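Local coordinates for 4-alpha-glucanotransferase (Corynebacterium glutamicum, PDB 5B68), which belongs to the amylomaltase (disproportionating enzyme) family, joining an N-terminal beta-sandwich domain to a larger enzyme domain of the TIM-barrel clan, at residues Phe327-Ala332 with Pro347-Leu352; Ala299-Pro304 with Tyr356-Trp361. One frame throughout, in Å; residues are numbered along the deposited sequence.

Contact 1 of 2, residues Phe327-Ala332 with Pro347-Leu352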
ATOM      1  N   PHE A 327      -9.968 -15.187  -6.912  1.00 20.91           N
ATOM      2  CA  PHE A 327     -10.400 -14.406  -5.767  1.00 21.26           C
ATOM      3  C   PHE A 327     -11.922 -14.727  -5.460  1.00 21.79           C
ATOM      4  O   PHE A 327     -12.300 -14.968  -4.328  1.00 24.47           O
ATOM      5  CB  PHE A 327     -10.281 -12.916  -6.073  1.00 21.63           C
ATOM      6  CG  PHE A 327     -10.943 -12.052  -5.025  1.00 21.10           C
ATOM      7  CD1 PHE A 327     -10.377 -11.956  -3.805  1.00 21.78           C
ATOM      8  CD2 PHE A 327     -12.111 -11.355  -5.303  1.00 22.88           C
ATOM      9  CE1 PHE A 327     -10.955 -11.165  -2.827  1.00 22.06           C
ATOM     10  CE2 PHE A 327     -12.685 -10.574  -4.335  1.00 22.43           C
ATOM     11  CZ  PHE A 327     -12.121 -10.506  -3.105  1.00 21.57           C
ATOM     12  N   ALA A 328     -12.718 -14.664  -6.490  1.00 20.77           N
ATOM     13  CA  ALA A 328     -14.180 -14.817  -6.391  1.00 21.82           C
ATOM     14  C   ALA A 328     -14.537 -16.254  -5.939  1.00 25.24           C
ATOM     15  O   ALA A 328     -15.457 -16.444  -5.179  1.00 25.10           O
ATOM     16  CB  ALA A 328     -14.826 -14.509  -7.701  1.00 19.24           C
ATOM     17  N   THR A 329     -13.763 -17.224  -6.396  1.00 22.22           N
ATOM     18  CA  THR A 329     -13.988 -18.624  -6.001  1.00 22.34           C
ATOM     19  C   THR A 329     -13.648 -18.803  -4.531  1.00 22.95           C
ATOM     20  O   THR A 329     -14.366 -19.462  -3.804  1.00 23.85           O
ATOM     21  CB  THR A 329     -13.162 -19.588  -6.861  1.00 23.88           C
ATOM     22  OG1 THR A 329     -13.505 -19.409  -8.240  1.00 23.79           O
ATOM     23  CG2 THR A 329     -13.366 -21.025  -6.394  1.00 26.53           C
ATOM     24  N   TRP A 330     -12.553 -18.202  -4.069  1.00 24.10           N
ATOM     25  CA  TRP A 330     -12.187 -18.179  -2.685  1.00 21.82           C
ATOM     26  C   TRP A 330     -13.327 -17.549  -1.860  1.00 23.30           C
ATOM     27  O   TRP A 330     -13.665 -18.088  -0.794  1.00 26.06           O
ATOM     28  CB  TRP A 330     -10.849 -17.435  -2.433  1.00 21.57           C
ATOM     29  CG  TRP A 330     -10.459 -17.320  -1.005  1.00 24.98           C
ATOM     30  CD1 TRP A 330      -9.663 -18.148  -0.306  1.00 28.71           C
ATOM     31  CD2 TRP A 330     -10.862 -16.277  -0.090  1.00 26.26           C
ATOM     32  NE1 TRP A 330      -9.572 -17.718   1.013  1.00 31.57           N
ATOM     33  CE2 TRP A 330     -10.303 -16.576   1.152  1.00 27.05           C
ATOM     34  CE3 TRP A 330     -11.641 -15.125  -0.227  1.00 30.74           C
ATOM     35  CZ2 TRP A 330     -10.509 -15.767   2.286  1.00 30.10           C
ATOM     36  CZ3 TRP A 330     -11.850 -14.304   0.929  1.00 32.85           C
ATOM     37  CH2 TRP A 330     -11.288 -14.642   2.133  1.00 30.01           C
ATOM     38  N   CYS A 331     -13.889 -16.434  -2.323  1.00 22.04           N
ATOM     39  CA  CYS A 331     -15.036 -15.831  -1.599  1.00 23.48           C
ATOM     40  C   CYS A 331     -16.236 -16.802  -1.499  1.00 23.44           C
ATOM     41  O   CYS A 331     -16.813 -16.933  -0.463  1.00 22.50           O
ATOM     42  CB  CYS A 331     -15.547 -14.599  -2.262  1.00 23.13           C
ATOM     43  SG  CYS A 331     -14.261 -13.252  -2.193  1.00 24.87           S
ATOM     44  N   ALA A 332     -16.548 -17.445  -2.600  1.00 21.71           N
ATOM     45  CA  ALA A 332     -17.637 -18.458  -2.633  1.00 22.78           C
ATOM     46  C   ALA A 332     -17.371 -19.564  -1.638  1.00 24.64           C
ATOM     47  O   ALA A 332     -18.246 -19.929  -0.798  1.00 24.62           O
ATOM     48  CB  ALA A 332     -17.778 -18.966  -4.071  1.00 23.74           C
ATOM     49  N   PRO A 347     -25.421 -24.872  -2.102  1.00 37.10           N
ATOM     50  CA  PRO A 347     -25.186 -23.675  -2.890  1.00 36.52           C
ATOM     51  C   PRO A 347     -24.507 -24.014  -4.240  1.00 32.06           C
ATOM     52  O   PRO A 347     -23.823 -25.039  -4.394  1.00 34.22           O
ATOM     53  CB  PRO A 347     -24.244 -22.843  -2.011  1.00 39.39           C
ATOM     54  CG  PRO A 347     -24.118 -23.547  -0.732  1.00 38.92           C
ATOM     55  CD  PRO A 347     -24.493 -24.967  -0.963  1.00 38.26           C
ATOM     56  N   ASP A 348     -24.725 -23.135  -5.169  1.00 30.09           N
ATOM     57  CA  ASP A 348     -24.203 -23.233  -6.498  1.00 30.66           C
ATOM     58  C   ASP A 348     -22.858 -22.450  -6.506  1.00 28.62           C
ATOM     59  O   ASP A 348     -22.848 -21.233  -6.707  1.00 28.06           O
ATOM     60  CB  ASP A 348     -25.234 -22.683  -7.429  1.00 29.99           C
ATOM     61  CG  ASP A 348     -24.783 -22.655  -8.888  1.00 29.75           C
ATOM     62  OD1 ASP A 348     -23.558 -22.772  -9.151  1.00 32.75           O
ATOM     63  OD2 ASP A 348     -25.655 -22.483  -9.774  1.00 34.50           O
ATOM     64  N   ARG A 349     -21.738 -23.152  -6.429  1.00 26.61           N
ATOM     65  CA  ARG A 349     -20.423 -22.513  -6.317  1.00 26.05           C
ATOM     66  C   ARG A 349     -20.135 -21.580  -7.485  1.00 25.19           C
ATOM     67  O   ARG A 349     -19.511 -20.551  -7.324  1.00 25.99           O
ATOM     68  CB  ARG A 349     -19.336 -23.571  -6.253  1.00 26.22           C
ATOM     69  CG  ARG A 349     -17.941 -23.085  -5.896  1.00 27.78           C
ATOM     70  CD  ARG A 349     -17.046 -24.285  -5.749  1.00 27.39           C
ATOM     71  NE  ARG A 349     -15.672 -24.019  -5.377  1.00 33.70           N
ATOM     72  CZ  ARG A 349     -14.646 -24.132  -6.202  1.00 31.65           C
ATOM     73  NH1 ARG A 349     -14.832 -24.450  -7.462  1.00 33.63           N
ATOM     74  NH2 ARG A 349     -13.431 -23.906  -5.771  1.00 34.54           N
ATOM     75  N   ASP A 350     -20.559 -21.967  -8.666  1.00 24.28           N
ATOM     76  CA  ASP A 350     -20.307 -21.205  -9.848  1.00 25.40           C
ATOM     77  C   ASP A 350     -21.134 -19.915  -9.899  1.00 27.42           C
ATOM     78  O   ASP A 350     -20.637 -18.863 -10.290  1.00 27.01           O
ATOM     79  CB  ASP A 350     -20.585 -21.997 -11.079  1.00 26.40           C
ATOM     80  CG  ASP A 350     -19.658 -23.195 -11.236  1.00 25.65           C
ATOM     81  OD1 ASP A 350     -18.438 -22.979 -11.216  1.00 26.88           O
ATOM     82  OD2 ASP A 350     -20.183 -24.338 -11.349  1.00 23.85           O
ATOM     83  N   GLU A 351     -22.397 -20.000  -9.513  1.00 26.10           N
ATOM     84  CA  GLU A 351     -23.197 -18.788  -9.402  1.00 27.55           C
ATOM     85  C   GLU A 351     -22.636 -17.855  -8.314  1.00 26.09           C
ATOM     86  O   GLU A 351     -22.623 -16.661  -8.568  1.00 27.14           O
ATOM     87  CB  GLU A 351     -24.667 -19.126  -9.061  1.00 30.20           C
ATOM     88  CG  GLU A 351     -25.517 -17.893  -8.890  1.00 33.36           C
ATOM     89  CD  GLU A 351     -26.996 -18.195  -8.870  1.00 38.76           C
ATOM     90  OE1 GLU A 351     -27.458 -18.670  -7.824  1.00 38.98           O
ATOM     91  OE2 GLU A 351     -27.644 -17.930  -9.908  1.00 35.08           O
ATOM     92  N   LEU A 352     -22.255 -18.405  -7.160  1.00 24.10           N
ATOM     93  CA  LEU A 352     -21.647 -17.629  -6.080  1.00 26.81           C
ATOM     94  C   LEU A 352     -20.357 -16.984  -6.568  1.00 28.17           C
ATOM     95  O   LEU A 352     -20.090 -15.828  -6.245  1.00 22.97           O
ATOM     96  CB  LEU A 352     -21.317 -18.466  -4.853  1.00 26.78           C
ATOM     97  CG  LEU A 352     -22.395 -18.761  -3.835  1.00 33.00           C
ATOM     98  CD1 LEU A 352     -21.806 -19.658  -2.784  1.00 34.37           C
ATOM     99  CD2 LEU A 352     -22.902 -17.432  -3.214  1.00 35.18           C
TER

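Contact 2 of 2, residues Ala299-Pro304 with Tyr356-Trp361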
ATOM      1  N   ALA A 299     -30.036  -9.466  -4.091  1.00 27.23           N
ATOM      2  CA  ALA A 299     -31.241  -9.165  -4.880  1.00 27.41           C
ATOM      3  C   ALA A 299     -30.987  -8.468  -6.208  1.00 29.44           C
ATOM      4  O   ALA A 299     -31.596  -8.783  -7.227  1.00 27.43           O
ATOM      5  CB  ALA A 299     -32.252  -8.401  -4.025  1.00 29.52           C
ATOM      6  N   ILE A 300     -30.076  -7.495  -6.257  1.00 24.86           N
ATOM      7  CA  ILE A 300     -29.915  -6.801  -7.536  1.00 24.74           C
ATOM      8  C   ILE A 300     -29.235  -7.724  -8.549  1.00 21.39           C
ATOM      9  O   ILE A 300     -29.357  -7.519  -9.770  1.00 24.18           O
ATOM     10  CB  ILE A 300     -29.037  -5.539  -7.341  1.00 25.10           C
ATOM     11  CG1 ILE A 300     -29.739  -4.525  -6.409  1.00 26.51           C
ATOM     12  CG2 ILE A 300     -28.688  -4.885  -8.675  1.00 24.91           C
ATOM     13  CD1 ILE A 300     -28.813  -3.527  -5.747  1.00 29.17           C
ATOM     14  N   PHE A 301     -28.444  -8.690  -8.034  1.00 24.18           N
ATOM     15  CA  PHE A 301     -27.698  -9.612  -8.912  1.00 25.21           C
ATOM     16  C   PHE A 301     -28.646 -10.391  -9.821  1.00 26.18           C
ATOM     17  O   PHE A 301     -28.280 -10.741 -10.975  1.00 27.90           O
ATOM     18  CB  PHE A 301     -26.875 -10.559  -8.093  1.00 25.16           C
ATOM     19  CG  PHE A 301     -26.051 -11.557  -8.912  1.00 25.18           C
ATOM     20  CD1 PHE A 301     -25.075 -11.119  -9.811  1.00 26.22           C
ATOM     21  CD2 PHE A 301     -26.231 -12.937  -8.739  1.00 28.15           C
ATOM     22  CE1 PHE A 301     -24.311 -12.031 -10.519  1.00 26.16           C
ATOM     23  CE2 PHE A 301     -25.452 -13.860  -9.440  1.00 30.45           C
ATOM     24  CZ  PHE A 301     -24.492 -13.411 -10.320  1.00 27.92           C
ATOM     25  N   GLU A 302     -29.856 -10.652  -9.304  1.00 31.11           N
ATOM     26  CA  GLU A 302     -30.927 -11.311 -10.112  1.00 33.98           C
ATOM     27  C   GLU A 302     -31.474 -10.498 -11.272  1.00 36.38           C
ATOM     28  O   GLU A 302     -32.135 -11.053 -12.143  1.00 32.24           O
ATOM     29  CB  GLU A 302     -32.106 -11.705  -9.233  1.00 35.02           C
ATOM     30  CG  GLU A 302     -31.829 -12.689  -8.123  1.00 39.79           C
ATOM     31  CD  GLU A 302     -31.250 -14.024  -8.592  1.00 49.12           C
ATOM     32  OE1 GLU A 302     -30.278 -14.491  -7.957  1.00 46.35           O
ATOM     33  OE2 GLU A 302     -31.753 -14.606  -9.591  1.00 56.56           O
ATOM     34  N   MET A 303     -31.284  -9.180 -11.277  1.00 34.69           N
ATOM     35  CA  MET A 303     -31.886  -8.347 -12.303  1.00 34.53           C
ATOM     36  C   MET A 303     -31.147  -8.505 -13.594  1.00 38.37           C
ATOM     37  O   MET A 303     -29.926  -8.624 -13.582  1.00 39.85           O
ATOM     38  CB  MET A 303     -31.829  -6.866 -11.927  1.00 35.02           C
ATOM     39  CG  MET A 303     -32.610  -6.479 -10.693  1.00 32.63           C
ATOM     40  SD  MET A 303     -34.417  -6.747 -10.920  1.00 35.38           S
ATOM     41  CE  MET A 303     -34.541  -8.203  -9.912  1.00 33.23           C
ATOM     42  N   PRO A 304     -31.873  -8.501 -14.714  1.00 39.37           N
ATOM     43  CA  PRO A 304     -31.248  -8.716 -16.012  1.00 39.27           C
ATOM     44  C   PRO A 304     -30.621  -7.452 -16.512  1.00 37.62           C
ATOM     45  O   PRO A 304     -31.185  -6.361 -16.351  1.00 40.25           O
ATOM     46  CB  PRO A 304     -32.425  -9.147 -16.911  1.00 39.27           C
ATOM     47  CG  PRO A 304     -33.611  -8.492 -16.279  1.00 42.07           C
ATOM     48  CD  PRO A 304     -33.347  -8.540 -14.806  1.00 42.36           C
ATOM     49  N   TYR A 356     -19.424 -12.855  -6.839  1.00 20.98           N
ATOM     50  CA  TYR A 356     -18.239 -12.115  -6.320  1.00 22.57           C
ATOM     51  C   TYR A 356     -17.467 -11.440  -7.423  1.00 22.20           C
ATOM     52  O   TYR A 356     -16.879 -10.337  -7.223  1.00 21.29           O
ATOM     53  CB  TYR A 356     -17.405 -12.987  -5.398  1.00 22.22           C
ATOM     54  CG  TYR A 356     -18.106 -13.315  -4.126  1.00 23.20           C
ATOM     55  CD1 TYR A 356     -18.256 -12.341  -3.145  1.00 25.89           C
ATOM     56  CD2 TYR A 356     -18.677 -14.607  -3.889  1.00 21.76           C
ATOM     57  CE1 TYR A 356     -18.916 -12.595  -1.964  1.00 25.29           C
ATOM     58  CE2 TYR A 356     -19.325 -14.878  -2.697  1.00 23.83           C
ATOM     59  CZ  TYR A 356     -19.443 -13.854  -1.725  1.00 29.20           C
ATOM     60  OH  TYR A 356     -20.056 -14.073  -0.504  1.00 26.50           O
ATOM     61  N   MET A 357     -17.499 -11.995  -8.623  1.00 21.39           N
ATOM     62  CA  MET A 357     -16.928 -11.311  -9.803  1.00 20.87           C
ATOM     63  C   MET A 357     -17.670 -10.026 -10.100  1.00 22.90           C
ATOM     64  O   MET A 357     -17.082  -8.916 -10.345  1.00 22.20           O
ATOM     65  CB  MET A 357     -16.887 -12.246 -11.014  1.00 22.28           C
ATOM     66  CG  MET A 357     -15.960 -13.439 -10.783  1.00 24.34           C
ATOM     67  SD  MET A 357     -16.152 -14.676 -12.142  1.00 32.31           S
ATOM     68  CE  MET A 357     -15.279 -13.811 -13.397  1.00 31.17           C
ATOM     69  N   TRP A 358     -18.993 -10.113  -9.999  1.00 19.06           N
ATOM     70  CA  TRP A 358     -19.846  -9.008 -10.320  1.00 19.76           C
ATOM     71  C   TRP A 358     -19.639  -7.878  -9.320  1.00 18.01           C
ATOM     72  O   TRP A 358     -19.608  -6.711  -9.743  1.00 19.83           O
ATOM     73  CB  TRP A 358     -21.300  -9.524 -10.352  1.00 20.53           C
ATOM     74  CG  TRP A 358     -22.381  -8.526 -10.534  1.00 21.43           C
ATOM     75  CD1 TRP A 358     -22.733  -7.944 -11.652  1.00 21.23           C
ATOM     76  CD2 TRP A 358     -23.270  -8.067  -9.515  1.00 21.65           C
ATOM     77  NE1 TRP A 358     -23.835  -7.119 -11.439  1.00 23.65           N
ATOM     78  CE2 TRP A 358     -24.166  -7.196 -10.112  1.00 23.49           C
ATOM     79  CE3 TRP A 358     -23.400  -8.344  -8.153  1.00 22.20           C
ATOM     80  CZ2 TRP A 358     -25.184  -6.533  -9.394  1.00 23.02           C
ATOM     81  CZ3 TRP A 358     -24.449  -7.705  -7.430  1.00 24.00           C
ATOM     82  CH2 TRP A 358     -25.307  -6.796  -8.074  1.00 21.81           C
ATOM     83  N   LEU A 359     -19.503  -8.207  -8.024  1.00 20.16           N
ATOM     84  CA  LEU A 359     -19.158  -7.155  -7.018  1.00 18.90           C
ATOM     85  C   LEU A 359     -17.886  -6.378  -7.385  1.00 19.09           C
ATOM     86  O   LEU A 359     -17.854  -5.175  -7.235  1.00 19.51           O
ATOM     87  CB  LEU A 359     -18.921  -7.739  -5.648  1.00 22.01           C
ATOM     88  CG  LEU A 359     -20.170  -8.350  -4.999  1.00 24.08           C
ATOM     89  CD1 LEU A 359     -19.903  -8.828  -3.582  1.00 24.50           C
ATOM     90  CD2 LEU A 359     -21.337  -7.382  -5.039  1.00 25.07           C
ATOM     91  N   GLN A 360     -16.847  -7.074  -7.884  1.00 19.83           N
ATOM     92  CA  GLN A 360     -15.656  -6.357  -8.366  1.00 19.81           C
ATOM     93  C   GLN A 360     -15.934  -5.453  -9.522  1.00 22.50           C
ATOM     94  O   GLN A 360     -15.338  -4.376  -9.600  1.00 20.62           O
ATOM     95  CB  GLN A 360     -14.514  -7.355  -8.639  1.00 19.27           C
ATOM     96  CG  GLN A 360     -14.052  -8.060  -7.403  1.00 18.06           C
ATOM     97  CD  GLN A 360     -13.556  -7.079  -6.395  1.00 20.14           C
ATOM     98  OE1 GLN A 360     -12.675  -6.248  -6.700  1.00 17.84           O
ATOM     99  NE2 GLN A 360     -14.067  -7.161  -5.188  1.00 21.41           N
ATOM    100  N   TRP A 361     -16.806  -5.847 -10.454  1.00 18.23           N
ATOM    101  CA  TRP A 361     -17.158  -5.016 -11.604  1.00 19.27           C
ATOM    102  C   TRP A 361     -17.872  -3.712 -11.108  1.00 20.21           C
ATOM    103  O   TRP A 361     -17.562  -2.589 -11.578  1.00 20.52           O
ATOM    104  CB  TRP A 361     -18.067  -5.812 -12.607  1.00 21.05           C
ATOM    105  CG  TRP A 361     -18.598  -5.014 -13.695  1.00 21.28           C
ATOM    106  CD1 TRP A 361     -17.906  -4.323 -14.668  1.00 22.45           C
ATOM    107  CD2 TRP A 361     -19.984  -4.817 -13.998  1.00 26.08           C
ATOM    108  NE1 TRP A 361     -18.754  -3.708 -15.524  1.00 25.13           N
ATOM    109  CE2 TRP A 361     -20.043  -4.041 -15.171  1.00 24.40           C
ATOM    110  CE3 TRP A 361     -21.179  -5.247 -13.391  1.00 24.55           C
ATOM    111  CZ2 TRP A 361     -21.263  -3.629 -15.731  1.00 27.84           C
ATOM    112  CZ3 TRP A 361     -22.375  -4.902 -13.995  1.00 23.99           C
ATOM    113  CH2 TRP A 361     -22.405  -4.059 -15.107  1.00 23.80           C
TER

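Contact 1 of 2, residues Phe327-Ala332 with Pro347-Leu352
With CG anti to the backbone N (chi1 -170°) and a chain extended as far as NE, Arg349 reaches out from the first turn of helix 349-376 to Thr329, whose OG1 lies opposite the carbonyl carbon (chi1 -58°), which turns CG2 away from the backbone N and toward the guanidinium. The two side chains meet at a slant. The Thr329 methyl lies over one face of the flat group, displaced toward its rim, with CG2 3.4 Å from Arg349 CZ. The modelled approach of CG2 to Arg349 NH2, 2.9 Å, is too short for an ordinary methyl contact, and the exact spacing there is doubtful. The polar ends have partners outside the two segments: Arg349 NE forms a salt bridge with Asp333, and Thr329 OG1 is hydrogen-bonded to Ile325 O, one turn back.

One turn further along each helix the contact becomes plain apolar packing. Ala332 CB touches Leu352 CB at 3.7 Å, where the backbones come nearest, with CA atoms of Ala332 and Leu352 5.4 Å apart. The small methyl also approaches Arg349 O, which accepts a bond from Thr353 OG1.

The start of helix 349-376 illustrates N-capping. Asp348 OD1 accepts a nearly straight bond from Glu351 N (3.0 Å, 171°), arriving from above the carboxylate plane, and a weak one from Asp350 N. Such a carboxylate at a helix N-terminus would be expected to interact favourably with the helix dipole.

Segment 327-332 belongs to the long helix 307-338, which a loop joins to helix 349-376. Leu352 continues the pairing onto Glu335 and Thr336, while Trp330 faces helix 396-400 and Phe327 stacks on Phe242.

Contact 2 of 2, residues Ala299-Pro304 with Tyr356-Trp361
Trp358 reaches from helix 349-376 to the C-terminal part of helix 286-301, and almost every atom along its side chain has a neighbour there. Trp358 CB, the first, lies 3.9 Å from Phe301 CE1. A chi1 of 174° swings CG away from the backbone N, and the indole then extends toward Phe301; the two side chains run past each other in opposite directions. CD2 and CE3 sit beneath Phe301 CD1, which stands over one face of the indole, displaced toward the rim; Phe301 CD1 is 3.6 Å from Trp358 CD2. The rings are oblique, their planes at 55°.

These helices belong to a run of four, 261-277, 286-301, 307-338 and 349-376, inserted in the chain between two neighbouring strands of the parallel barrel sheet, 215-218 and 382-387, in a domain of the TIM-barrel clan.

Further out, Trp358 CZ3 meets Phe301 CB at 3.8 Å, and the six-membered ring receives the Phe301 backbone over its face: a CH-pi contact, with Phe301 CA 4.0 Å from the Trp358 ring centroid and 21° off the normal. At the tip, Trp358 CH2 is 3.7 Å from Phe301 N. Ile300 comes to the edge near the ring plane, crossing the indole at about a right angle, with Ile300 CG2 3.9 Å from Trp358 CH2. On the pyrrole side, NE1 lies in the plane of the Trp361 ring, at its edge. Phe313 of helix 307-338 meets the Trp358 ring edge-to-face, and Leu297 and Arg305 also touch the indole.

In the fold
Both contacts draw on helix 349-376, contact 1 at its N-terminal turn and contact 2 farther along, so one helix is packed against two partners, 307-338 and 286-301, that are consecutive in the chain. The centres lie about 12 Å apart, and the two sites touch directly: Cys331 and Ala328 pack on Tyr356, and Ala328 also on Met357. Contact 1, only partly buried, sets a charged arginine arm against a threonine methyl beside a small aliphatic contact between Ala332 and Leu352, next to a capped helix start. Contact 2 is buried and dominated by aromatic and aliphatic packing, with no hydrogen bond between its segments.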